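Local coordinates for protein endo-1,4-beta-xylanase C (Paenibacillus barcinonensis, PDB 4XUO) that cleaves internal beta-1,4 linkages of xylan as a complete enzyme, of which this chain is the N-terminal CBM22-1 xylan-binding domain with a bound calcium ion, at residues A[87-92]-A[135-140]; A[66-71]-A[125-130]; A[72-77]-A[151-156]. One frame throughout, in Å; residues are numbered along the deposited sequence.

Interaction 1: A[87-92]-A[135-140]. Unlike the reference sequence in segment 87-92: A87 (reference Pro).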
loop_
_atom_site.group_PDB
_atom_site.type_symbol
_atom_site.label_atom_id
_atom_site.label_comp_id
_atom_site.label_asym_id
_atom_site.label_seq_id
_atom_site.Cartn_x
_atom_site.Cartn_y
_atom_site.Cartn_z
ATOM N N ALA A 87 6.397 -9.291 12.251
ATOM C CA ALA A 87 6.977 -9.204 10.929
ATOM C C ALA A 87 7.074 -7.750 10.450
ATOM O O ALA A 87 6.391 -6.853 10.971
ATOM C CB ALA A 87 6.178 -10.025 9.922
ATOM N N ASP A 88 7.953 -7.531 9.473
ATOM C CA ASP A 88 8.267 -6.173 9.006
ATOM C C ASP A 88 7.463 -5.939 7.731
ATOM O O ASP A 88 7.343 -6.851 6.906
ATOM C CB ASP A 88 9.766 -5.982 8.760
ATOM C CG ASP A 88 10.638 -6.145 10.043
ATOM O OD1 ASP A 88 10.191 -5.806 11.168
ATOM O OD2 ASP A 88 11.794 -6.635 9.916
ATOM N N LEU A 89 6.867 -4.760 7.596
ATOM C CA LEU A 89 6.016 -4.422 6.434
ATOM C C LEU A 89 6.521 -3.129 5.808
ATOM O O LEU A 89 6.896 -2.198 6.526
ATOM C CB LEU A 89 4.548 -4.188 6.838
ATOM C CG LEU A 89 3.650 -5.422 6.896
ATOM C CD1 LEU A 89 4.220 -6.447 7.850
ATOM C CD2 LEU A 89 2.237 -5.013 7.293
ATOM N N LYS A 90 6.485 -3.052 4.483
ATOM C CA LYS A 90 6.793 -1.786 3.791
ATOM C C LYS A 90 5.980 -1.634 2.537
ATOM O O LYS A 90 5.483 -2.648 1.999
ATOM C CB LYS A 90 8.277 -1.705 3.427
ATOM C CG LYS A 90 8.770 -2.676 2.364
ATOM C CD LYS A 90 10.270 -2.527 2.141
ATOM C CE LYS A 90 10.618 -2.896 0.717
ATOM N NZ LYS A 90 12.048 -3.164 0.539
ATOM N N PHE A 91 5.884 -0.396 2.042
ATOM C CA PHE A 91 5.341 -0.142 0.698
ATOM C C PHE A 91 6.432 -0.127 -0.377
ATOM O O PHE A 91 7.464 0.470 -0.180
ATOM C CB PHE A 91 4.674 1.228 0.646
ATOM C CG PHE A 91 3.374 1.327 1.401
ATOM C CD1 PHE A 91 2.255 0.627 1.008
ATOM C CD2 PHE A 91 3.249 2.247 2.461
ATOM C CE1 PHE A 91 1.053 0.765 1.682
ATOM C CE2 PHE A 91 2.046 2.397 3.116
ATOM C CZ PHE A 91 0.953 1.645 2.735
ATOM N N THR A 92 6.176 -0.700 -1.556
ATOM C CA THR A 92 7.100 -0.686 -2.683
ATOM C C THR A 92 6.288 -0.295 -3.941
ATOM O O THR A 92 5.114 -0.588 -4.022
ATOM C CB THR A 92 7.687 -2.104 -2.869
ATOM O OG1 THR A 92 8.413 -2.457 -1.684
ATOM C CG2 THR A 92 8.622 -2.192 -4.063
ATOM N N LEU A 135 1.683 0.067 -6.757
ATOM C CA LEU A 135 2.001 0.072 -5.309
ATOM C C LEU A 135 1.580 -1.262 -4.691
ATOM O O LEU A 135 0.507 -1.788 -4.978
ATOM C CB LEU A 135 1.222 1.212 -4.638
ATOM C CG LEU A 135 1.369 1.331 -3.110
ATOM C CD1 LEU A 135 2.788 1.717 -2.810
ATOM C CD2 LEU A 135 0.400 2.410 -2.616
ATOM N N TYR A 136 2.410 -1.809 -3.827
ATOM C CA TYR A 136 2.027 -2.969 -3.037
ATOM C C TYR A 136 2.620 -2.928 -1.642
ATOM O O TYR A 136 3.636 -2.267 -1.398
ATOM C CB TYR A 136 2.309 -4.318 -3.743
ATOM C CG TYR A 136 3.743 -4.642 -4.083
ATOM C CD1 TYR A 136 4.376 -4.022 -5.155
ATOM C CD2 TYR A 136 4.466 -5.605 -3.366
ATOM C CE1 TYR A 136 5.668 -4.319 -5.486
ATOM C CE2 TYR A 136 5.748 -5.929 -3.706
ATOM C CZ TYR A 136 6.366 -5.286 -4.765
ATOM O OH TYR A 136 7.662 -5.602 -5.111
ATOM N N LEU A 137 1.957 -3.638 -0.735
ATOM C CA LEU A 137 2.373 -3.724 0.682
ATOM C C LEU A 137 2.886 -5.149 0.919
ATOM O O LEU A 137 2.135 -6.106 0.730
ATOM C CB LEU A 137 1.170 -3.392 1.563
ATOM C CG LEU A 137 1.297 -3.551 3.075
ATOM C CD1 LEU A 137 2.312 -2.553 3.660
ATOM C CD2 LEU A 137 -0.055 -3.379 3.746
ATOM N N GLU A 138 4.153 -5.269 1.323
ATOM C CA GLU A 138 4.861 -6.543 1.379
ATOM C C GLU A 138 5.619 -6.707 2.681
ATOM O O GLU A 138 5.983 -5.714 3.348
ATOM C CB GLU A 138 5.858 -6.692 0.200
ATOM C CG GLU A 138 7.001 -5.648 0.141
ATOM C CD GLU A 138 8.033 -5.911 -0.979
ATOM O OE1 GLU A 138 8.605 -4.935 -1.533
ATOM O OE2 GLU A 138 8.268 -7.103 -1.326
ATOM N N SER A 139 5.905 -7.968 2.987
ATOM C CA SER A 139 6.710 -8.366 4.148
ATOM C C SER A 139 7.751 -9.386 3.747
ATOM O O SER A 139 7.498 -10.244 2.878
ATOM C CB SER A 139 5.839 -8.982 5.241
ATOM O OG SER A 139 6.611 -9.282 6.419
ATOM N N THR A 140 8.922 -9.308 4.373
ATOM C CA THR A 140 9.978 -10.304 4.150
ATOM C C THR A 140 9.553 -11.654 4.731
ATOM O O THR A 140 10.086 -12.691 4.321
ATOM C CB THR A 140 11.343 -9.880 4.756
ATOM O OG1 THR A 140 11.216 -9.763 6.168
ATOM C CG2 THR A 140 11.813 -8.546 4.194
HETATM O O HOH W 1 9.312 -9.836 8.454
#
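K90 and E138 face each other as an antiparallel hydrogen-bonded pair, and T92 and Y136 form the next one. K90 N donates to E138 O at 2.9 Å and E138 N returns a bond to K90 O; T92 and Y136 repeat the exchange, T92 N to Y136 O and Y136 N to T92 O. Further along, S139 OG, anti to its own backbone N (chi1 -176°), reaches across to D88 O and donates to it at 2.6 Å, with D141 N as its second partner; a water held by D88 N and T140 OG1 adds another link there.

L89, F91 and L137 share the buried face, and L135 joins them through its end; L89 and L137 touch V78 of the opposite sheet in this CBM22 beta-sandwich. L137 CD1 lies over one face of the F91 ring, near its rim and 4.1 Å from F91 CE1. F91 CB meets L135 CD1 at 4.0 Å.

On the other face the contacts are partly polar. T92 CB sits over the Y136 ring, 4.2 Å from its centroid, while R27 makes a cation-pi contact with the same ring. T92 OG1 and E138 OE1 are modelled so close that the hydrogen bond between them is doubtful in its length. K90 runs alongside E138, yet K90 NZ stays 4.4 Å from E138 OE1 and bonds Q106 instead.

Interaction 2: A[66-71]-A[125-130]; sequences VHKNEV and YSYEQG
Y127 N donates at 2.9 Å to a water molecule that bridges the two segments. The same water lies within donating distance of H67 O and of E70 O, the latter at 2.7 Å, with more acceptors near it than it has protons. One step along, the segments meet directly: N69 N donates to Y127 O at 2.9 Å, running almost straight along the carbonyl direction (C=O...N angle 176°).

N69 can present its N-H this way because H67 to E70 form a type II beta turn, with N69 at the third position and a positive phi of 69°. E70 N closes the turn on H67 O, and the E70 carboxylate folds back over it: H67 N donates to E70 OE1, approaching from above the carboxylate plane.

The Y127 ring packs against the turn. Its CG lies between the backbone N and the carbonyl carbon (chi1 74°), which brings the ring to H67 C and K68 N. K68 CA makes an off-centre CH-pi contact, 4.2 Å from the ring centroid, and V66 CG1 meets Y127 CE1 at 4.1 Å. Y127 OH is 3.2 Å from K68 N, but the angle is too poor for a hydrogen bond. The aliphatic chain of K68, bent at chi3, passes alongside E128 O, its CG at 3.4 Å. Y127 and V66 also touch L133 of strand 132-139, and Y125 OH bonds D105.

Both segments are connections that cross from one sheet to the other: 66-71 leads from strand 57-61 into strand 71-80, while segment 125-130 leads from strand 119-125 into strand 132-139. Here two sheet-to-sheet connections meet side by side at one end of the beta-sandwich of this CBM22 domain.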
loop_
_atom_site.group_PDB
_atom_site.type_symbol
_atom_site.label_atom_id
_atom_site.label_comp_id
_atom_site.label_asym_id
_atom_site.label_seq_id
_atom_site.Cartn_x
_atom_site.Cartn_y
_atom_site.Cartn_z
ATOM N N VAL A 66 -0.455 9.179 -9.876
ATOM C CA VAL A 66 0.826 9.868 -9.745
ATOM C C VAL A 66 1.391 10.065 -11.135
ATOM O O VAL A 66 1.485 9.129 -11.909
ATOM C CB VAL A 66 1.834 9.058 -8.892
ATOM C CG1 VAL A 66 3.151 9.825 -8.757
ATOM C CG2 VAL A 66 1.243 8.707 -7.525
ATOM N N HIS A 67 1.800 11.299 -11.423
ATOM C CA HIS A 67 2.358 11.639 -12.711
ATOM C C HIS A 67 3.801 12.158 -12.593
ATOM O O HIS A 67 4.309 12.451 -11.485
ATOM C CB HIS A 67 1.361 12.588 -13.437
ATOM C CG HIS A 67 0.040 11.935 -13.711
ATOM N ND1 HIS A 67 -0.198 11.184 -14.839
ATOM C CD2 HIS A 67 -1.092 11.858 -12.963
ATOM C CE1 HIS A 67 -1.413 10.661 -14.772
ATOM N NE2 HIS A 67 -1.986 11.080 -13.661
ATOM N N LYS A 68 4.478 12.252 -13.730
ATOM C CA LYS A 68 5.918 12.477 -13.769
ATOM C C LYS A 68 6.405 13.695 -12.966
ATOM O O LYS A 68 5.873 14.787 -13.090
ATOM C CB LYS A 68 6.384 12.620 -15.222
ATOM C CG LYS A 68 7.891 12.529 -15.367
ATOM C CD LYS A 68 8.317 12.896 -16.789
ATOM C CE LYS A 68 8.294 11.694 -17.689
ATOM N NZ LYS A 68 8.904 12.070 -19.000
ATOM N N ASN A 69 7.412 13.460 -12.139
ATOM C CA ASN A 69 8.069 14.467 -11.276
ATOM C C ASN A 69 7.225 15.018 -10.119
ATOM O O ASN A 69 7.701 15.874 -9.365
ATOM C CB ASN A 69 8.687 15.614 -12.120
ATOM C CG ASN A 69 9.784 15.142 -13.054
ATOM O OD1 ASN A 69 10.674 14.352 -12.680
ATOM N ND2 ASN A 69 9.727 15.611 -14.285
ATOM N N GLU A 70 5.982 14.557 -9.963
ATOM C CA GLU A 70 5.163 14.967 -8.817
ATOM C C GLU A 70 5.770 14.316 -7.588
ATOM O O GLU A 70 6.152 13.154 -7.642
ATOM C CB GLU A 70 3.708 14.528 -8.973
ATOM C CG GLU A 70 2.950 15.226 -10.100
ATOM C CD GLU A 70 1.463 14.900 -10.140
ATOM O OE1 GLU A 70 1.081 13.717 -10.016
ATOM O OE2 GLU A 70 0.660 15.838 -10.322
ATOM N N VAL A 71 5.911 15.074 -6.500
ATOM C CA VAL A 71 6.241 14.453 -5.199
ATOM C C VAL A 71 4.960 14.197 -4.426
ATOM O O VAL A 71 4.173 15.125 -4.171
ATOM C CB VAL A 71 7.184 15.323 -4.379
ATOM C CG1 VAL A 71 7.484 14.651 -3.053
ATOM C CG2 VAL A 71 8.477 15.558 -5.152
ATOM N N TYR A 125 7.190 9.691 -2.304
ATOM C CA TYR A 125 7.520 9.008 -3.536
ATOM C C TYR A 125 7.420 9.981 -4.732
ATOM O O TYR A 125 6.575 10.899 -4.738
ATOM C CB TYR A 125 6.543 7.834 -3.746
ATOM C CG TYR A 125 6.794 7.097 -5.039
ATOM C CD1 TYR A 125 7.860 6.249 -5.161
ATOM C CD2 TYR A 125 6.014 7.326 -6.164
ATOM C CE1 TYR A 125 8.131 5.599 -6.346
ATOM C CE2 TYR A 125 6.290 6.695 -7.357
ATOM C CZ TYR A 125 7.352 5.823 -7.431
ATOM O OH TYR A 125 7.658 5.181 -8.600
ATOM N N SER A 126 8.287 9.728 -5.706
ATOM C CA SER A 126 8.276 10.365 -7.030
ATOM C C SER A 126 9.037 9.511 -8.029
ATOM O O SER A 126 9.871 8.684 -7.654
ATOM C CB SER A 126 8.939 11.733 -6.946
ATOM O OG SER A 126 10.319 11.656 -6.607
ATOM N N TYR A 127 8.801 9.756 -9.307
ATOM C CA TYR A 127 9.574 9.125 -10.369
ATOM C C TYR A 127 9.863 10.118 -11.484
ATOM O O TYR A 127 9.084 11.073 -11.701
ATOM C CB TYR A 127 8.846 7.900 -10.934
ATOM C CG TYR A 127 7.668 8.221 -11.821
ATOM C CD1 TYR A 127 6.445 8.646 -11.292
ATOM C CD2 TYR A 127 7.770 8.100 -13.191
ATOM C CE1 TYR A 127 5.367 8.950 -12.120
ATOM C CE2 TYR A 127 6.698 8.406 -14.020
ATOM C CZ TYR A 127 5.503 8.819 -13.487
ATOM O OH TYR A 127 4.451 9.142 -14.360
ATOM N N GLU A 128 10.922 9.825 -12.229
ATOM C CA GLU A 128 11.403 10.710 -13.317
ATOM C C GLU A 128 11.046 10.227 -14.708
ATOM O O GLU A 128 10.922 11.040 -15.629
ATOM C CB GLU A 128 12.921 10.849 -13.241
ATOM C CG GLU A 128 13.447 11.317 -11.893
ATOM C CD GLU A 128 14.963 11.315 -11.837
ATOM O OE1 GLU A 128 15.540 10.447 -11.145
ATOM O OE2 GLU A 128 15.580 12.172 -12.499
ATOM N N GLN A 129 10.959 8.913 -14.889
ATOM C CA GLN A 129 10.584 8.327 -16.187
ATOM C C GLN A 129 9.740 7.078 -15.956
ATOM O O GLN A 129 9.991 6.348 -15.013
ATOM C CB GLN A 129 11.844 7.962 -16.986
ATOM C CG GLN A 129 12.879 7.167 -16.210
ATOM C CD GLN A 129 14.030 6.600 -17.055
ATOM O OE1 GLN A 129 15.167 7.077 -16.985
ATOM N NE2 GLN A 129 13.754 5.584 -17.825
ATOM N N GLY A 130 8.762 6.831 -16.822
ATOM C CA GLY A 130 7.979 5.604 -16.738
ATOM C C GLY A 130 6.561 5.631 -17.277
ATOM O O GLY A 130 5.960 6.700 -17.471
HETATM O O HOH W 2 6.338 11.331 -9.566
#

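Interaction 3: A[72-77]-A[151-156]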
loop_
_atom_site.group_PDB
_atom_site.type_symbol
_atom_site.label_atom_id
_atom_site.label_comp_id
_atom_site.label_asym_id
_atom_site.label_seq_id
_atom_site.Cartn_x
_atom_site.Cartn_y
_atom_site.Cartn_z
ATOM N N VAL A 72 4.730 12.931 -4.061
ATOM C CA VAL A 72 3.556 12.556 -3.267
ATOM C C VAL A 72 3.938 11.925 -1.925
ATOM O O VAL A 72 5.079 11.539 -1.704
ATOM C CB VAL A 72 2.593 11.604 -4.039
ATOM C CG1 VAL A 72 2.204 12.244 -5.373
ATOM C CG2 VAL A 72 3.241 10.251 -4.278
ATOM N N GLU A 73 2.968 11.887 -1.025
ATOM C CA GLU A 73 3.125 11.270 0.303
ATOM C C GLU A 73 2.080 10.156 0.512
ATOM O O GLU A 73 0.869 10.398 0.437
ATOM C CB GLU A 73 2.998 12.343 1.395
ATOM C CG GLU A 73 3.449 11.909 2.806
ATOM C CD GLU A 73 3.750 13.131 3.682
ATOM O OE1 GLU A 73 4.943 13.408 3.925
ATOM O OE2 GLU A 73 2.792 13.859 4.026
ATOM N N ILE A 74 2.589 8.929 0.751
ATOM C CA ILE A 74 1.815 7.707 0.864
ATOM C C ILE A 74 1.807 7.282 2.320
ATOM O O ILE A 74 2.877 7.175 2.923
ATOM C CB ILE A 74 2.412 6.576 -0.006
ATOM C CG1 ILE A 74 2.472 7.041 -1.466
ATOM C CG2 ILE A 74 1.590 5.290 0.100
ATOM C CD1 ILE A 74 3.193 6.118 -2.425
ATOM N N SER A 75 0.622 7.078 2.876
ATOM C CA SER A 75 0.494 6.669 4.275
ATOM C C SER A 75 -0.670 5.735 4.539
ATOM O O SER A 75 -1.658 5.665 3.781
ATOM C CB SER A 75 0.333 7.888 5.165
ATOM O OG SER A 75 -0.848 8.590 4.793
ATOM N N GLY A 76 -0.566 5.016 5.649
ATOM C CA GLY A 76 -1.609 4.076 6.045
ATOM C C GLY A 76 -1.257 3.404 7.358
ATOM O O GLY A 76 -0.119 3.513 7.849
ATOM N N TYR A 77 -2.260 2.768 7.954
ATOM C CA TYR A 77 -2.109 2.048 9.219
ATOM C C TYR A 77 -2.273 0.555 8.996
ATOM O O TYR A 77 -3.149 0.106 8.233
ATOM C CB TYR A 77 -3.111 2.551 10.234
ATOM C CG TYR A 77 -2.843 3.966 10.635
ATOM C CD1 TYR A 77 -3.206 5.026 9.797
ATOM C CD2 TYR A 77 -2.220 4.264 11.825
ATOM C CE1 TYR A 77 -2.960 6.337 10.173
ATOM C CE2 TYR A 77 -1.974 5.574 12.193
ATOM C CZ TYR A 77 -2.346 6.596 11.357
ATOM O OH TYR A 77 -2.099 7.903 11.718
ATOM N N PHE A 151 -5.833 4.488 4.369
ATOM C CA PHE A 151 -4.805 4.687 3.350
ATOM C C PHE A 151 -5.010 6.025 2.655
ATOM O O PHE A 151 -6.150 6.414 2.392
ATOM C CB PHE A 151 -4.827 3.532 2.341
ATOM C CG PHE A 151 -3.840 3.698 1.209
ATOM C CD1 PHE A 151 -2.498 3.416 1.380
ATOM C CD2 PHE A 151 -4.278 4.128 -0.027
ATOM C CE1 PHE A 151 -1.594 3.579 0.340
ATOM C CE2 PHE A 151 -3.390 4.297 -1.080
ATOM C CZ PHE A 151 -2.043 4.017 -0.898
ATOM N N GLN A 152 -3.916 6.743 2.404
ATOM C CA GLN A 152 -3.979 8.078 1.779
ATOM C C GLN A 152 -2.766 8.381 0.901
ATOM O O GLN A 152 -1.656 7.988 1.215
ATOM C CB GLN A 152 -4.093 9.146 2.879
ATOM C CG GLN A 152 -4.213 10.586 2.423
ATOM C CD GLN A 152 -4.299 11.551 3.615
ATOM O OE1 GLN A 152 -5.362 11.725 4.188
ATOM N NE2 GLN A 152 -3.185 12.134 4.009
ATOM N N ILE A 153 -2.985 9.122 -0.182
ATOM C CA ILE A 153 -1.915 9.660 -0.976
ATOM C C ILE A 153 -2.227 11.165 -1.120
ATOM O O ILE A 153 -3.322 11.506 -1.554
ATOM C CB ILE A 153 -1.836 9.022 -2.381
ATOM C CG1 ILE A 153 -1.613 7.507 -2.282
ATOM C CG2 ILE A 153 -0.758 9.697 -3.193
ATOM C CD1 ILE A 153 -1.396 6.804 -3.618
ATOM N N ARG A 154 -1.251 12.004 -0.770
ATOM C CA ARG A 154 -1.371 13.476 -0.786
ATOM C C ARG A 154 -0.276 14.050 -1.702
ATOM O O ARG A 154 0.851 13.558 -1.754
ATOM C CB ARG A 154 -1.241 14.021 0.667
ATOM C CG ARG A 154 -1.368 15.538 0.810
ATOM C CD ARG A 154 -0.913 16.001 2.190
ATOM N NE ARG A 154 -1.845 15.558 3.218
ATOM C CZ ARG A 154 -2.926 16.233 3.603
ATOM N NH1 ARG A 154 -3.235 17.414 3.055
ATOM N NH2 ARG A 154 -3.705 15.728 4.550
ATOM N N LEU A 155 -0.594 15.097 -2.450
ATOM C CA LEU A 155 0.408 15.764 -3.274
ATOM C C LEU A 155 1.222 16.691 -2.380
ATOM O O LEU A 155 0.652 17.565 -1.689
ATOM C CB LEU A 155 -0.271 16.569 -4.392
ATOM C CG LEU A 155 0.650 17.191 -5.467
ATOM C CD1 LEU A 155 1.470 16.215 -6.288
ATOM C CD2 LEU A 155 -0.217 18.042 -6.380
ATOM N N VAL A 156 2.529 16.480 -2.388
ATOM C CA VAL A 156 3.473 17.311 -1.641
ATOM C C VAL A 156 3.917 18.496 -2.492
ATOM O O VAL A 156 3.884 19.641 -2.007
ATOM C CB VAL A 156 4.730 16.534 -1.182
ATOM C CG1 VAL A 156 5.687 17.474 -0.434
ATOM C CG2 VAL A 156 4.332 15.377 -0.270
HETATM O O HOH W 3 -0.752 10.681 2.979
#
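I74 CG2 touches the F151 ring at 3.6 Å from F151 CE1, the two side chains running side by side toward the interior. F151 CG is anti to the backbone N (chi1 177°), a torsion that brings the ring toward strand 72-77, where F151 CD1 passes S75 O at 3.4 Å. Next along the same face, I74 CG1 meets I153 CG1 at 4.2 Å, I153 CG2 meets V72 CB at 3.9 Å, and L155 CD1 comes up to V72 CG1 at about a right angle. These branched residues make a continuous apolar row.

The register that places them comes from the backbone. E73 with R154 and S75 with Q152 are antiparallel hydrogen-bonded pairs, joined by four bonds of which E73 N to R154 O, at 2.8 Å, is the shortest. On the polar face, a water accepts a hydrogen bond from Q152 NE2, donates to E73 O and lies 2.8 Å from S75 OG, so it links the Q152 side chain to E73 O and S75 OG of the facing strand. V156 CG2 packs against E73 CB at 3.7 Å, where the chain turns a corner.

Further out, W24 meets the F151 ring edge-to-face, and L135 of the other sheet touches both F151 and I74. Strand 71-80 is bordered on its other side by strand 119-125, through V72 with Y125 and I74 with G123, while strand 146-157 also pairs with strands 10-14 and 45-49.

Interactions 1 and 3 belong to opposite sheets of one beta-sandwich, their centres about 15 Å apart, and they meet in the core, where L135 and F91 pack on F151 and I74. Along the chain, interaction 1 is nested inside the loop closed by interaction 3. Interaction 2 crosses both in sequence; its centre lies about 20 Å from that of interaction 1 and about 14 Å from that of interaction 3. V71 begins strand 71-80, and probable backbone hydrogen bonds, V71 O with V156 N and Y125 O with V72 N, also tie interactions 2 and 3. The two strand pairings thus form the walls, and the crossover pair lies at one end. The domain's calcium site includes D149, just before segment 151-156.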